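Local coordinates for DNA damage response protein Rtt109, putative (Neosartorya fumigata, PDB 5ZB9) that probably transfers the acetyl group of acetyl-CoA to histone lysines, in keeping with histone H3K56 acetyltransferase activity, at residues K93-G98 with Q143-F148; L57-S62 with V71-I76. All blocks are in the same frame, centred on the assembly; numbering follows the deposited sequence.

Contact 1. Residues K93-G98 with Q143-F148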
loop_
_atom_site.group_PDB
_atom_site.type_symbol
_atom_site.label_atom_id
_atom_site.label_comp_id
_atom_site.label_asym_id
_atom_site.label_seq_id
_atom_site.Cartn_x
_atom_site.Cartn_y
_atom_site.Cartn_z
ATOM N N LYS A 93 -5.677 4.280 0.702
ATOM C CA LYS A 93 -6.817 4.527 1.587
ATOM C C LYS A 93 -7.260 3.249 2.282
ATOM O O LYS A 93 -7.246 2.167 1.690
ATOM C CB LYS A 93 -8.006 5.109 0.800
ATOM C CG LYS A 93 -7.785 6.493 0.217
ATOM C CD LYS A 93 -8.808 6.821 -0.876
ATOM C CE LYS A 93 -8.436 8.123 -1.577
ATOM N NZ LYS A 93 -9.097 8.281 -2.900
ATOM N N ALA A 94 -7.674 3.378 3.533
ATOM C CA ALA A 94 -8.238 2.257 4.268
ATOM C C ALA A 94 -9.020 2.790 5.450
ATOM O O ALA A 94 -8.449 3.385 6.356
ATOM C CB ALA A 94 -7.156 1.302 4.730
ATOM N N ASP A 95 -10.333 2.594 5.429
ATOM C CA ASP A 95 -11.177 3.070 6.511
ATOM C C ASP A 95 -12.266 2.064 6.811
ATOM O O ASP A 95 -12.595 1.227 5.973
ATOM C CB ASP A 95 -11.796 4.426 6.160
ATOM C CG ASP A 95 -11.967 5.327 7.382
ATOM O OD1 ASP A 95 -11.711 4.860 8.518
ATOM O OD2 ASP A 95 -12.358 6.503 7.202
ATOM N N SER A 96 -12.813 2.137 8.016
ATOM C CA SER A 96 -13.973 1.335 8.382
ATOM C C SER A 96 -15.131 2.279 8.624
ATOM O O SER A 96 -14.942 3.490 8.670
ATOM C CB SER A 96 -13.701 0.499 9.624
ATOM O OG SER A 96 -13.481 1.348 10.732
ATOM N N THR A 97 -16.328 1.733 8.775
ATOM C CA THR A 97 -17.498 2.573 8.991
ATOM C C THR A 97 -17.949 2.477 10.438
ATOM O O THR A 97 -18.547 3.402 10.975
ATOM C CB THR A 97 -18.650 2.182 8.062
ATOM O OG1 THR A 97 -18.928 0.785 8.211
ATOM C CG2 THR A 97 -18.284 2.468 6.626
ATOM N N GLY A 98 -17.648 1.349 11.066
ATOM C CA GLY A 98 -18.007 1.139 12.451
ATOM C C GLY A 98 -19.251 0.291 12.604
ATOM O O GLY A 98 -19.758 0.134 13.712
ATOM N N GLN A 143 -5.682 9.494 10.766
ATOM C CA GLN A 143 -5.965 10.704 9.999
ATOM C C GLN A 143 -7.385 10.765 9.509
ATOM O O GLN A 143 -8.181 9.868 9.773
ATOM C CB GLN A 143 -5.032 10.808 8.798
ATOM C CG GLN A 143 -5.324 9.798 7.728
ATOM C CD GLN A 143 -4.229 9.753 6.679
ATOM O OE1 GLN A 143 -3.853 8.674 6.202
ATOM N NE2 GLN A 143 -3.707 10.927 6.314
ATOM N N ASN A 144 -7.685 11.833 8.777
ATOM C CA ASN A 144 -9.007 12.046 8.198
ATOM C C ASN A 144 -9.151 11.331 6.861
ATOM O O ASN A 144 -9.227 11.988 5.819
ATOM C CB ASN A 144 -9.276 13.542 8.007
ATOM C CG ASN A 144 -8.774 14.386 9.170
ATOM O OD1 ASN A 144 -9.082 14.113 10.333
ATOM N ND2 ASN A 144 -7.991 15.414 8.859
ATOM N N GLN A 145 -9.164 9.998 6.890
ATOM C CA GLN A 145 -9.353 9.201 5.679
ATOM C C GLN A 145 -10.587 9.704 4.920
ATOM O O GLN A 145 -11.627 9.982 5.526
ATOM C CB GLN A 145 -9.494 7.709 6.018
ATOM C CG GLN A 145 -8.270 7.073 6.696
ATOM C CD GLN A 145 -7.267 6.454 5.710
ATOM O OE1 GLN A 145 -7.477 6.459 4.495
ATOM N NE2 GLN A 145 -6.171 5.915 6.242
ATOM N N TYR A 146 -10.445 9.857 3.605
ATOM C CA TYR A 146 -11.521 10.346 2.746
ATOM C C TYR A 146 -12.817 9.562 2.929
ATOM O O TYR A 146 -13.899 10.135 3.072
ATOM C CB TYR A 146 -11.119 10.252 1.267
ATOM C CG TYR A 146 -9.951 11.112 0.835
ATOM C CD1 TYR A 146 -10.153 12.241 0.049
ATOM C CD2 TYR A 146 -8.645 10.783 1.187
ATOM C CE1 TYR A 146 -9.090 13.029 -0.363
ATOM C CE2 TYR A 146 -7.575 11.564 0.782
ATOM C CZ TYR A 146 -7.803 12.686 0.007
ATOM O OH TYR A 146 -6.747 13.470 -0.401
ATOM N N LEU A 147 -12.666 8.243 2.952
ATOM C CA LEU A 147 -13.703 7.309 2.530
ATOM C C LEU A 147 -15.104 7.520 3.073
ATOM O O LEU A 147 -16.028 7.722 2.298
ATOM C CB LEU A 147 -13.260 5.885 2.855
ATOM C CG LEU A 147 -12.277 5.331 1.830
ATOM C CD1 LEU A 147 -12.077 3.844 2.049
ATOM C CD2 LEU A 147 -12.765 5.616 0.417
ATOM N N PHE A 148 -15.278 7.454 4.384
ATOM C CA PHE A 148 -16.632 7.381 4.931
ATOM C C PHE A 148 -16.962 8.531 5.879
ATOM O O PHE A 148 -16.767 8.426 7.088
ATOM C CB PHE A 148 -16.827 6.039 5.636
ATOM C CG PHE A 148 -16.472 4.861 4.783
ATOM C CD1 PHE A 148 -17.151 4.624 3.595
ATOM C CD2 PHE A 148 -15.460 3.989 5.161
ATOM C CE1 PHE A 148 -16.833 3.539 2.797
ATOM C CE2 PHE A 148 -15.143 2.896 4.371
ATOM C CZ PHE A 148 -15.829 2.675 3.181
#

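Contact 2. Residues L57-S62 with V71-I76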
loop_
_atom_site.group_PDB
_atom_site.type_symbol
_atom_site.label_atom_id
_atom_site.label_comp_id
_atom_site.label_asym_id
_atom_site.label_seq_id
_atom_site.Cartn_x
_atom_site.Cartn_y
_atom_site.Cartn_z
ATOM N N LEU A 57 -11.565 -1.912 -3.007
ATOM C CA LEU A 57 -12.388 -2.987 -2.496
ATOM C C LEU A 57 -13.304 -2.457 -1.413
ATOM O O LEU A 57 -12.834 -1.941 -0.397
ATOM C CB LEU A 57 -11.524 -4.125 -1.939
ATOM C CG LEU A 57 -12.266 -5.207 -1.141
ATOM C CD1 LEU A 57 -13.210 -6.006 -2.038
ATOM C CD2 LEU A 57 -11.290 -6.138 -0.429
ATOM N N ALA A 58 -14.609 -2.576 -1.636
ATOM C CA ALA A 58 -15.590 -2.290 -0.597
ATOM C C ALA A 58 -16.153 -3.594 -0.064
ATOM O O ALA A 58 -16.508 -4.502 -0.828
ATOM C CB ALA A 58 -16.701 -1.402 -1.125
ATOM N N VAL A 59 -16.221 -3.692 1.255
ATOM C CA VAL A 59 -16.724 -4.896 1.883
ATOM C C VAL A 59 -17.939 -4.540 2.715
ATOM O O VAL A 59 -17.909 -3.597 3.501
ATOM C CB VAL A 59 -15.659 -5.575 2.765
ATOM C CG1 VAL A 59 -16.203 -6.873 3.350
ATOM C CG2 VAL A 59 -14.389 -5.833 1.955
ATOM N N SER A 60 -19.017 -5.287 2.521
ATOM C CA SER A 60 -20.246 -5.011 3.243
ATOM C C SER A 60 -20.796 -6.277 3.869
ATOM O O SER A 60 -20.389 -7.389 3.528
ATOM C CB SER A 60 -21.288 -4.374 2.318
ATOM O OG SER A 60 -21.472 -5.158 1.150
ATOM N N ILE A 61 -21.707 -6.084 4.812
ATOM C CA ILE A 61 -22.429 -7.175 5.426
ATOM C C ILE A 61 -23.924 -6.925 5.312
ATOM O O ILE A 61 -24.357 -5.788 5.136
ATOM C CB ILE A 61 -22.051 -7.337 6.896
ATOM C CG1 ILE A 61 -22.315 -6.031 7.643
ATOM C CG2 ILE A 61 -20.600 -7.747 7.017
ATOM C CD1 ILE A 61 -22.164 -6.144 9.127
ATOM N N SER A 62 -24.704 -7.993 5.403
ATOM C CA SER A 62 -26.159 -7.889 5.460
ATOM C C SER A 62 -26.638 -8.126 6.893
ATOM O O SER A 62 -26.592 -9.259 7.373
ATOM C CB SER A 62 -26.817 -8.897 4.506
ATOM O OG SER A 62 -26.367 -8.727 3.167
ATOM N N VAL A 71 -24.737 -3.100 4.533
ATOM C CA VAL A 71 -23.994 -1.929 4.990
ATOM C C VAL A 71 -22.490 -2.147 4.826
ATOM O O VAL A 71 -21.932 -3.165 5.247
ATOM C CB VAL A 71 -24.333 -1.553 6.456
ATOM C CG1 VAL A 71 -23.951 -2.655 7.433
ATOM C CG2 VAL A 71 -23.671 -0.238 6.824
ATOM N N ILE A 72 -21.843 -1.188 4.178
ATOM C CA ILE A 72 -20.399 -1.220 4.006
ATOM C C ILE A 72 -19.692 -1.159 5.357
ATOM O O ILE A 72 -20.002 -0.311 6.187
ATOM C CB ILE A 72 -19.925 -0.054 3.120
ATOM C CG1 ILE A 72 -20.324 -0.298 1.667
ATOM C CG2 ILE A 72 -18.422 0.129 3.229
ATOM C CD1 ILE A 72 -20.034 0.877 0.769
ATOM N N ILE A 73 -18.740 -2.059 5.577
ATOM C CA ILE A 73 -17.989 -2.052 6.825
ATOM C C ILE A 73 -16.527 -1.649 6.643
ATOM O O ILE A 73 -15.852 -1.301 7.610
ATOM C CB ILE A 73 -18.023 -3.424 7.510
ATOM C CG1 ILE A 73 -17.384 -4.479 6.605
ATOM C CG2 ILE A 73 -19.446 -3.793 7.875
ATOM C CD1 ILE A 73 -16.960 -5.723 7.334
ATOM N N PHE A 74 -16.037 -1.687 5.411
ATOM C CA PHE A 74 -14.621 -1.467 5.181
ATOM C C PHE A 74 -14.349 -1.080 3.744
ATOM O O PHE A 74 -14.985 -1.588 2.828
ATOM C CB PHE A 74 -13.826 -2.723 5.546
ATOM C CG PHE A 74 -12.337 -2.527 5.536
ATOM C CD1 PHE A 74 -11.724 -1.704 6.476
ATOM C CD2 PHE A 74 -11.542 -3.182 4.606
ATOM C CE1 PHE A 74 -10.341 -1.522 6.478
ATOM C CE2 PHE A 74 -10.163 -3.012 4.605
ATOM C CZ PHE A 74 -9.561 -2.179 5.542
ATOM N N GLY A 75 -13.402 -0.173 3.550
ATOM C CA GLY A 75 -12.994 0.217 2.217
ATOM C C GLY A 75 -11.485 0.341 2.140
ATOM O O GLY A 75 -10.855 0.932 3.023
ATOM N N ILE A 76 -10.891 -0.223 1.096
ATOM C CA ILE A 76 -9.451 -0.105 0.937
ATOM C C ILE A 76 -9.092 0.171 -0.515
ATOM O O ILE A 76 -9.524 -0.547 -1.425
ATOM C CB ILE A 76 -8.716 -1.371 1.456
ATOM C CG1 ILE A 76 -7.222 -1.270 1.196
ATOM C CG2 ILE A 76 -9.297 -2.655 0.856
ATOM C CD1 ILE A 76 -6.434 -2.339 1.898
#

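Contact 1. Residues K93-G98 with Q143-F148
Gln145 reaches the backbone of strand 93-96 with its side-chain amide: the Ala94 N to Gln145 OE1 hydrogen bond is 3.2 Å long and nearly straight at hydrogen. The N-H does not use a lone pair of the amide oxygen, because it arrives from above the carbonyl plane, 58° out of it. The bend of the Gln145 chain at chi2 (-91°) lays the amide against the strand, where CD also lies beside the Ala94 carbonyl. Next along, the Asp95 and Gln145 side chains run past each other in opposite senses, with Asp95 OD2 3.3 Å from Gln145 CB. Asp95 OD1 takes the N-H of Ser96, a bond within the strand segment that turns this oxygen back toward its own backbone.

The loop that follows strand 133-140 here flanks the end of strand 86-96 in the acetyltransferase sheet, where Ala94 and Ser96 belong to the CoA site occupied in another structure of this protein. Both residues direct CB away from 143-148.

Thr97 CG2 sits over one face of the Phe148 ring, a CH-pi contact 3.6 Å from the centroid. Leu147 CB covers the opposite face, and Asp95 O lies at the edge, 3.4 Å from Phe148 CE2. The extended Lys93 chain carries NZ over the Tyr146 face, a cation-pi contact 4.9 Å from the centroid.

Farther out, the polar ends have further partners: Lys93 NZ and Asp95 OD1 form salt bridges with Glu77 and Lys157, Thr97 OG1 is hydrogen-bonded to Ile72 O and Tyr146 OH to Asp261, and Gln145 NE2 binds a glycerol. Helix 421-432 packs against Lys93, Tyr146 and Phe148.

Contact 2. Residues L57-S62 with V71-I76
Leu57 and Ile76 form a two-way hydrogen-bonded pair at one end of this antiparallel hairpin, with Leu57 N to Ile76 O at 2.9 Å and a return bond from Ile76 N to Leu57 O. The strand axes approach to 4.3 Å, and their directions differ by 134°, well short of a straight antiparallel run. A classic beta bulge interrupts the pairing: Ile73 and Phe74 both face Val59, and the register moves by one residue before Ser60 meets Ile72. The Val59 carbonyl accepts both N-H groups in its own plane, at 2.7 Å from Ile73 N to Val59 O and a longer 3.3 Å from Phe74 N to Val59 O. Val59 N in turn donates to Phe74 O. Past the bulge, Ile61 and Val71 restore a two-way pair, whose Val71 N to Ile61 O bond is 2.8 Å.

Leu57, Val59, Ile61, Val71, Phe74 and Ile76 direct their CB atoms to one face of the sheet. Helix 111-127 covers part of it, placing Phe119 against Leu57 and Ile76 and Ile115 against Val59; Phe74 also lies beside Leu112 and Ala94 of the CoA site. On the other face, Ala58 and Ile72 pack on Trp449 of helix 439-457, while Ser60 OG is hydrogen-bonded to Glu70.

The bulge also brings Ile73 over the Val59 carbonyl, with Ile73 CG1 3.3 Å from Val59 O. Its chi1 of 61° sets CG1 between backbone N and carbonyl carbon and leaves the CG2 branch for Ile61. These two isoleucine side chains cross at about a right angle, and Ile61 CG1 meets Ile73 CG2 at 3.6 Å.

How the contacts relate
From the N terminus, contact 2 comes first: strand 50-61 turns back through a short connection with no regular structure into strand 71-82, closing a hairpin. The chain then enters strand 86-96, passes through helix 111-127 and strand 133-140, and closes contact 1 when the following loop returns to 93-98. The contacts are therefore in series, neither nested nor crossed, with centres 11 Å apart. They join where strands 71-82 and 86-96 are sheet neighbours: Asp95 O lies 2.9 Å from Gly75 N, probably hydrogen-bonded, and Leu147 CD1 packs against Gly75 O. Together they tie the hairpin, the CoA-site strand and the 143-148 loop.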